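Local atomic coordinates of quinone oxidoreductase (Coxiella burnetii, PDB entry 3TQH), a protein that probably reduces quinones with NADPH, which it binds, as a member of the medium-chain dehydrogenase/reductase family. Residues K8-D13 with K19-V24; K61-N66 with D103-Y108; G97-P102 with E110-S115. One frame throughout, in Å; residues are numbered along the deposited sequence.

Interaction 1: residues K8-D13 with K19-V24; sequences KAIQFD and KVLKLV
Ala9 and Val24 exchange two backbone hydrogen bonds, Ala9 N to Val24 O at 2.9 Å and Val24 N to Ala9 O at 2.8 Å. Two residues on, Gln11 and Lys22 do the same, with Gln11 N reaching Lys22 O at 2.9 Å. The non-hydrogen-bonded pair between them, Ile10 with Leu23, brings the CA of Ile10 to 3.2 Å from Lys22 O in a CA-H...O contact.

Apolar groups meet on the face that carries Ile10, Phe12, Leu21 and Leu23. Ile10 works with both branches: CG2 lies 3.9 Å from CD2 of Leu21, whose side chain crosses it at about a right angle, while CD1 goes the other way to CD1 of Leu23. Its chi1 of -68° sets CG2 anti to the backbone N and CG1 beside it, and the bend at chi2 then turns CD1 toward the partner strand. CB of Phe12 packs on CG2 of Val20, and its ring leads away from the partner segment.

This is an antiparallel beta hairpin, strands 6-12 and 21-27, and the two make a sheet of their own.

The other face is more polar. Lys22 bends at chi3 (-77°), which turns its end toward Asp13, whose side chain it crosses at about a right angle, and NZ meets OD2 of Asp13 at 3.2 Å in a salt bridge. The amine comes from above the carboxylate plane, 45° out of it. NE2 of Gln11 lies 4.0 Å from CG1 of Val24, while OE1 of Gln11 is hydrogen-bonded to Thr26 on the same partner strand.

Further out, helix 300-308 covers Ile10 and Leu21 through Ala300, and Val20 and Leu21 also rest on Arg53 of helix 47-53. Along the edge of strand 6-12 turned away from strand 21-27, a backbone bond joins Phe12 to Ser69.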
# COMPACT_ATOMS: atom_id res chain seq x y z
N LYS A 8 -19.68 10.22 10.62
CA LYS A 8 -19.93 9.52 9.35
C LYS A 8 -18.78 8.55 9.07
O LYS A 8 -17.61 8.88 9.27
CB LYS A 8 -20.06 10.52 8.19
CG LYS A 8 -21.09 11.63 8.42
CD LYS A 8 -21.08 12.65 7.27
CE LYS A 8 -22.13 13.76 7.45
NZ LYS A 8 -21.71 14.81 8.43
N ALA A 9 -19.13 7.35 8.61
CA ALA A 9 -18.14 6.33 8.28
C ALA A 9 -18.68 5.33 7.26
O ALA A 9 -19.89 5.10 7.20
CB ALA A 9 -17.71 5.59 9.53
N ILE A 10 -17.80 4.78 6.43
CA ILE A 10 -18.18 3.74 5.48
C ILE A 10 -18.15 2.40 6.19
O ILE A 10 -17.16 2.04 6.81
CB ILE A 10 -17.25 3.69 4.25
CG1 ILE A 10 -17.41 4.95 3.39
CG2 ILE A 10 -17.52 2.44 3.41
CD1 ILE A 10 -18.75 5.07 2.70
N GLN A 11 -19.25 1.66 6.12
CA GLN A 11 -19.29 0.31 6.64
C GLN A 11 -19.86 -0.63 5.61
O GLN A 11 -20.44 -0.20 4.62
CB GLN A 11 -20.11 0.25 7.93
CG GLN A 11 -19.32 0.69 9.15
CD GLN A 11 -20.14 0.77 10.42
OE1 GLN A 11 -19.65 1.27 11.43
NE2 GLN A 11 -21.38 0.30 10.38
N PHE A 12 -19.67 -1.93 5.83
CA PHE A 12 -20.35 -2.95 5.06
C PHE A 12 -20.91 -3.99 6.04
O PHE A 12 -20.27 -4.30 7.04
CB PHE A 12 -19.43 -3.57 3.99
CG PHE A 12 -18.24 -4.32 4.54
CD1 PHE A 12 -18.19 -5.70 4.49
CD2 PHE A 12 -17.14 -3.64 5.06
CE1 PHE A 12 -17.09 -6.40 4.98
CE2 PHE A 12 -16.04 -4.33 5.56
CZ PHE A 12 -16.01 -5.71 5.52
N ASP A 13 -22.11 -4.49 5.74
CA ASP A 13 -22.80 -5.45 6.59
C ASP A 13 -22.57 -6.89 6.13
O ASP A 13 -22.78 -7.83 6.90
CB ASP A 13 -24.31 -5.16 6.58
CG ASP A 13 -24.65 -3.80 7.17
OD1 ASP A 13 -23.73 -2.97 7.31
OD2 ASP A 13 -25.84 -3.58 7.50
N LYS A 19 -21.15 -2.40 -4.07
CA LYS A 19 -22.45 -1.85 -3.65
C LYS A 19 -22.78 -2.05 -2.16
O LYS A 19 -23.68 -1.38 -1.64
CB LYS A 19 -23.60 -2.46 -4.48
CG LYS A 19 -23.88 -1.77 -5.82
CD LYS A 19 -25.30 -2.09 -6.31
CE LYS A 19 -25.49 -1.75 -7.79
NZ LYS A 19 -26.93 -1.82 -8.21
N VAL A 20 -22.09 -2.98 -1.50
CA VAL A 20 -22.33 -3.26 -0.07
C VAL A 20 -21.76 -2.18 0.86
O VAL A 20 -22.07 -2.17 2.06
CB VAL A 20 -21.78 -4.64 0.39
CG1 VAL A 20 -22.37 -5.76 -0.45
CG2 VAL A 20 -20.26 -4.67 0.35
N LEU A 21 -20.93 -1.29 0.33
CA LEU A 21 -20.41 -0.17 1.10
C LEU A 21 -21.51 0.87 1.31
O LEU A 21 -22.21 1.23 0.37
CB LEU A 21 -19.24 0.47 0.37
CG LEU A 21 -17.97 -0.36 0.21
CD1 LEU A 21 -16.88 0.50 -0.39
CD2 LEU A 21 -17.51 -0.93 1.52
N LYS A 22 -21.64 1.36 2.54
CA LYS A 22 -22.65 2.36 2.88
C LYS A 22 -22.05 3.48 3.73
O LYS A 22 -21.22 3.22 4.61
CB LYS A 22 -23.79 1.72 3.68
CG LYS A 22 -24.23 0.34 3.19
CD LYS A 22 -25.46 -0.16 3.95
CE LYS A 22 -25.11 -0.66 5.34
NZ LYS A 22 -26.30 -0.65 6.24
N LEU A 23 -22.47 4.71 3.45
CA LEU A 23 -22.13 5.84 4.31
C LEU A 23 -23.13 5.81 5.45
O LEU A 23 -24.33 5.93 5.24
CB LEU A 23 -22.22 7.17 3.54
CG LEU A 23 -21.66 8.42 4.23
CD1 LEU A 23 -20.16 8.31 4.39
CD2 LEU A 23 -22.02 9.67 3.45
N VAL A 24 -22.62 5.64 6.67
CA VAL A 24 -23.44 5.33 7.84
C VAL A 24 -23.08 6.24 9.01
O VAL A 24 -21.93 6.64 9.17
CB VAL A 24 -23.23 3.84 8.24
CG1 VAL A 24 -23.46 3.61 9.73
CG2 VAL A 24 -24.14 2.94 7.43

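Interaction 2: residues K61-N66 with D103-Y108; sequences KKLKNN and DHPCCY
Lys62 and Asp103 carry the polar half of this contact, a salt bridge near the surface. NZ of Lys62 lies 3.0 Å from OD2 of Asp103 and meets it on the syn side, 26° out of the carboxylate plane; a second, weak bond runs from the same NZ to OD1 of Asp103 at 3.3 Å. One amine thus faces both oxygens, unequally, and would tend to limit rotation of the carboxylate. The lysine gets there by folding: its chain bends at chi2 (-90°) and again at chi4, curling the amine over toward the aspartate.

The apolar half is Leu63, which is buried, unlike the exposed Lys62. Its CD1 meets CG of Pro105 tip to tip at 4.2 Å. The other methyl, CD2, makes a van der Waals contact with the backbone, 3.7 Å from O of Asp103. Outside the pair, Leu63 also touches Ser69, and Pro105 touches Tyr73.

Here the C-terminal end of helix 58-63, a weakly bonded turn followed by a type I beta turn from Leu63 to Asn66, packs on the irregular loop between strands 94-98 and 111-114. Both pieces belong to the GroES-like domain of the alcohol dehydrogenase family.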
# COMPACT_ATOMS: atom_id res chain seq x y z
N LYS A 61 -11.57 -13.40 7.23
CA LYS A 61 -11.73 -14.57 8.09
C LYS A 61 -12.07 -14.15 9.53
O LYS A 61 -12.96 -14.72 10.15
CB LYS A 61 -10.45 -15.41 8.08
CG LYS A 61 -10.62 -16.89 8.43
CD LYS A 61 -10.66 -17.78 7.17
CE LYS A 61 -10.62 -19.26 7.53
NZ LYS A 61 -11.78 -19.69 8.34
N LYS A 62 -11.35 -13.15 10.04
CA LYS A 62 -11.54 -12.66 11.41
C LYS A 62 -12.80 -11.79 11.56
O LYS A 62 -13.44 -11.82 12.61
CB LYS A 62 -10.32 -11.84 11.85
CG LYS A 62 -9.00 -12.60 11.90
CD LYS A 62 -8.75 -13.26 13.26
CE LYS A 62 -7.26 -13.57 13.48
NZ LYS A 62 -6.41 -12.33 13.39
N LEU A 63 -13.14 -11.02 10.53
CA LEU A 63 -14.34 -10.18 10.54
C LEU A 63 -15.62 -10.95 10.23
O LEU A 63 -16.71 -10.38 10.31
CB LEU A 63 -14.21 -9.03 9.53
CG LEU A 63 -13.24 -7.89 9.82
CD1 LEU A 63 -13.25 -6.92 8.65
CD2 LEU A 63 -13.62 -7.17 11.10
N LYS A 64 -15.50 -12.22 9.85
CA LYS A 64 -16.63 -13.06 9.43
C LYS A 64 -17.85 -12.98 10.36
O LYS A 64 -18.97 -12.79 9.89
CB LYS A 64 -16.17 -14.52 9.27
CG LYS A 64 -17.28 -15.57 9.21
CD LYS A 64 -16.73 -16.92 8.72
CE LYS A 64 -17.26 -18.11 9.53
NZ LYS A 64 -18.72 -18.36 9.36
N ASN A 65 -17.61 -13.11 11.66
CA ASN A 65 -18.69 -13.08 12.64
C ASN A 65 -18.77 -11.74 13.39
O ASN A 65 -19.39 -11.66 14.45
CB ASN A 65 -18.53 -14.24 13.64
CG ASN A 65 -19.15 -15.54 13.12
OD1 ASN A 65 -18.44 -16.46 12.71
ND2 ASN A 65 -20.48 -15.61 13.15
N ASN A 66 -18.16 -10.70 12.84
CA ASN A 66 -18.03 -9.41 13.53
C ASN A 66 -18.44 -8.19 12.69
O ASN A 66 -18.01 -7.07 12.97
CB ASN A 66 -16.60 -9.24 14.05
CG ASN A 66 -16.28 -10.19 15.20
OD1 ASN A 66 -15.99 -11.37 14.99
ND2 ASN A 66 -16.32 -9.66 16.42
N ASP A 103 -6.77 -6.13 12.14
CA ASP A 103 -8.08 -6.74 12.45
C ASP A 103 -9.25 -5.76 12.64
O ASP A 103 -10.39 -6.19 12.73
CB ASP A 103 -7.95 -7.65 13.68
CG ASP A 103 -7.12 -8.90 13.40
OD1 ASP A 103 -6.90 -9.24 12.21
OD2 ASP A 103 -6.69 -9.56 14.38
N HIS A 104 -8.97 -4.45 12.68
CA HIS A 104 -10.02 -3.46 12.89
C HIS A 104 -9.93 -2.30 11.89
O HIS A 104 -9.78 -1.15 12.29
CB HIS A 104 -9.95 -2.92 14.32
CG HIS A 104 -10.07 -3.97 15.37
ND1 HIS A 104 -11.25 -4.64 15.63
CD2 HIS A 104 -9.15 -4.48 16.23
CE1 HIS A 104 -11.06 -5.51 16.61
NE2 HIS A 104 -9.80 -5.43 16.99
N PRO A 105 -10.05 -2.60 10.58
CA PRO A 105 -9.96 -1.53 9.58
C PRO A 105 -11.07 -0.50 9.79
O PRO A 105 -12.19 -0.87 10.12
CB PRO A 105 -10.13 -2.27 8.25
CG PRO A 105 -10.82 -3.55 8.60
CD PRO A 105 -10.34 -3.91 9.98
N CYS A 106 -10.74 0.78 9.61
CA CYS A 106 -11.56 1.85 10.18
C CYS A 106 -11.36 3.26 9.62
O CYS A 106 -11.96 4.20 10.13
CB CYS A 106 -11.28 1.91 11.68
SG CYS A 106 -9.55 2.37 12.03
N CYS A 107 -10.54 3.43 8.59
CA CYS A 107 -10.10 4.76 8.18
C CYS A 107 -11.01 5.50 7.19
O CYS A 107 -10.91 6.72 7.05
CB CYS A 107 -8.68 4.70 7.64
SG CYS A 107 -7.42 4.36 8.88
N TYR A 108 -11.90 4.78 6.48
CA TYR A 108 -12.93 5.43 5.67
C TYR A 108 -13.94 6.05 6.64
O TYR A 108 -15.05 5.54 6.80
CB TYR A 108 -13.68 4.45 4.77
CG TYR A 108 -12.91 3.69 3.70
CD1 TYR A 108 -11.51 3.69 3.65
CD2 TYR A 108 -13.60 2.93 2.76
CE1 TYR A 108 -10.84 2.96 2.67
CE2 TYR A 108 -12.94 2.21 1.79
CZ TYR A 108 -11.56 2.22 1.74
OH TYR A 108 -10.93 1.48 0.77

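Interaction 3: residues G97-P102 with E110-S115; sequences GIAGFP and EYVCAS
Ala99 meets segment 110-115 at a flat group of the backbone, the peptide carbonyl of Cys113: CB of Ala99 lies 3.6 Å from O of Cys113. The aromatic ring of segment 97-102 is turned to other work. One face of Phe101 carries CB of Pro102, 3.8 Å above the plane and over its centre, with a cis peptide bond joining the two residues. Phe101 also pairs edge-to-face with the ring of Tyr73 and makes a cation-pi contact with Lys268, a residue of the NADPH site.

On the partner strand, two apolar side chains flank that carbonyl along the chain. CB of Val112 stands 4.2 Å from CB of Ala99, and CB of Ala114 stands 4.4 Å from CB of Ala99, so the one methyl of Ala99 reaches three successive residues. The remaining link is a water. It accepts from N of Gly100 at 2.9 Å and donates to O of Cys113 at 3.3 Å, bridging two backbones that share no direct bond. Gly100 turns the chain here with phi of 70°.

In the GroES-like domain, strands 94-98 and 111-114 belong to one mixed sheet but do not pair with each other. Strand 94-98 runs between 74-82 and 119-121, whereas 111-114 pairs with 36-44. Phe75 of strand 74-82 touches Ala99, Val112 and Ala114, while the side chain of Ile98, which starts away from segment 110-115, touches Pro135 and Thr136 of helix 135-147.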
# COMPACT_ATOMS: atom_id res chain seq x y z
N GLY A 97 -0.32 8.02 9.50
CA GLY A 97 0.03 6.66 9.86
C GLY A 97 -1.02 5.64 9.51
O GLY A 97 -1.79 5.81 8.56
N ILE A 98 -1.02 4.56 10.30
CA ILE A 98 -1.87 3.40 10.09
C ILE A 98 -2.73 3.22 11.33
O ILE A 98 -2.24 3.34 12.45
CB ILE A 98 -1.03 2.10 9.91
CG1 ILE A 98 0.04 2.26 8.83
CG2 ILE A 98 -1.93 0.92 9.56
CD1 ILE A 98 -0.52 2.53 7.48
N ALA A 99 -4.01 2.91 11.13
CA ALA A 99 -4.91 2.68 12.25
C ALA A 99 -5.67 1.36 12.09
O ALA A 99 -6.13 1.03 11.00
CB ALA A 99 -5.88 3.85 12.40
N GLY A 100 -5.78 0.62 13.18
CA GLY A 100 -6.57 -0.60 13.21
C GLY A 100 -6.02 -1.77 12.42
O GLY A 100 -6.75 -2.69 12.09
N PHE A 101 -4.72 -1.74 12.13
CA PHE A 101 -4.12 -2.78 11.30
C PHE A 101 -3.72 -3.96 12.16
O PHE A 101 -3.06 -3.78 13.18
CB PHE A 101 -2.90 -2.26 10.54
CG PHE A 101 -2.26 -3.30 9.65
CD1 PHE A 101 -2.76 -3.56 8.39
CD2 PHE A 101 -1.15 -4.02 10.09
CE1 PHE A 101 -2.17 -4.53 7.57
CE2 PHE A 101 -0.55 -4.98 9.28
CZ PHE A 101 -1.07 -5.24 8.02
N PRO A 102 -4.12 -5.18 11.76
CA PRO A 102 -4.96 -5.52 10.60
C PRO A 102 -6.44 -5.79 10.90
O PRO A 102 -7.28 -5.67 10.00
CB PRO A 102 -4.31 -6.80 10.08
CG PRO A 102 -3.80 -7.47 11.31
CD PRO A 102 -3.51 -6.39 12.34
N GLU A 110 -14.59 9.78 9.61
CA GLU A 110 -14.23 11.12 10.06
C GLU A 110 -13.30 11.12 11.28
O GLU A 110 -12.59 12.09 11.52
CB GLU A 110 -15.50 11.91 10.38
CG GLU A 110 -16.37 12.21 9.15
CD GLU A 110 -17.61 13.01 9.49
OE1 GLU A 110 -18.22 12.79 10.56
OE2 GLU A 110 -18.00 13.87 8.67
N TYR A 111 -13.33 10.03 12.05
CA TYR A 111 -12.46 9.88 13.22
C TYR A 111 -11.89 8.47 13.30
O TYR A 111 -12.59 7.50 12.99
CB TYR A 111 -13.22 10.18 14.52
CG TYR A 111 -13.73 11.60 14.61
CD1 TYR A 111 -12.97 12.60 15.21
CD2 TYR A 111 -14.97 11.95 14.07
CE1 TYR A 111 -13.44 13.91 15.29
CE2 TYR A 111 -15.44 13.25 14.14
CZ TYR A 111 -14.67 14.23 14.75
OH TYR A 111 -15.14 15.52 14.81
N VAL A 112 -10.63 8.37 13.70
CA VAL A 112 -10.01 7.07 13.97
C VAL A 112 -9.31 7.07 15.32
O VAL A 112 -8.92 8.12 15.84
CB VAL A 112 -9.01 6.67 12.87
CG1 VAL A 112 -9.70 6.56 11.53
CG2 VAL A 112 -7.83 7.65 12.81
N CYS A 113 -9.18 5.87 15.88
CA CYS A 113 -8.39 5.65 17.08
C CYS A 113 -7.04 5.11 16.64
O CYS A 113 -6.97 4.25 15.76
CB CYS A 113 -9.10 4.65 18.00
SG CYS A 113 -8.11 4.03 19.37
N ALA A 114 -5.96 5.61 17.24
CA ALA A 114 -4.62 5.16 16.88
C ALA A 114 -3.66 5.18 18.07
O ALA A 114 -3.82 5.95 19.02
CB ALA A 114 -4.06 6.01 15.76
N SER A 115 -2.65 4.31 17.99
CA SER A 115 -1.58 4.25 18.97
C SER A 115 -0.47 5.19 18.52
O SER A 115 -0.28 5.37 17.32
CB SER A 115 -1.05 2.82 19.08
OG SER A 115 0.09 2.74 19.92
O HOH W 1 -5.08 1.59 15.78

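Starting at the N terminus, interaction 1 closes the short connection between the two strands of the hairpin, with five residues between its segments, before the other two contacts open. Interactions 2 and 3 cross: 61-66 comes first, then 97-102 and 103-108 run on without a break, and 110-115 closes last. Interaction 2 closes the longer loop, taking in strands 74-82 and 94-98, and interaction 3 a short one. Segment 103-108 lies inside that short loop, with SG of Cys107 packing on CB of Ala99. The hairpin joins at the end of 103-108 and the start of 110-115, where Ile10 N probably bonds to Tyr108 O and Lys8 N to Glu110 OE1. Together the three tie hairpin, helix 58-63 and mixed sheet.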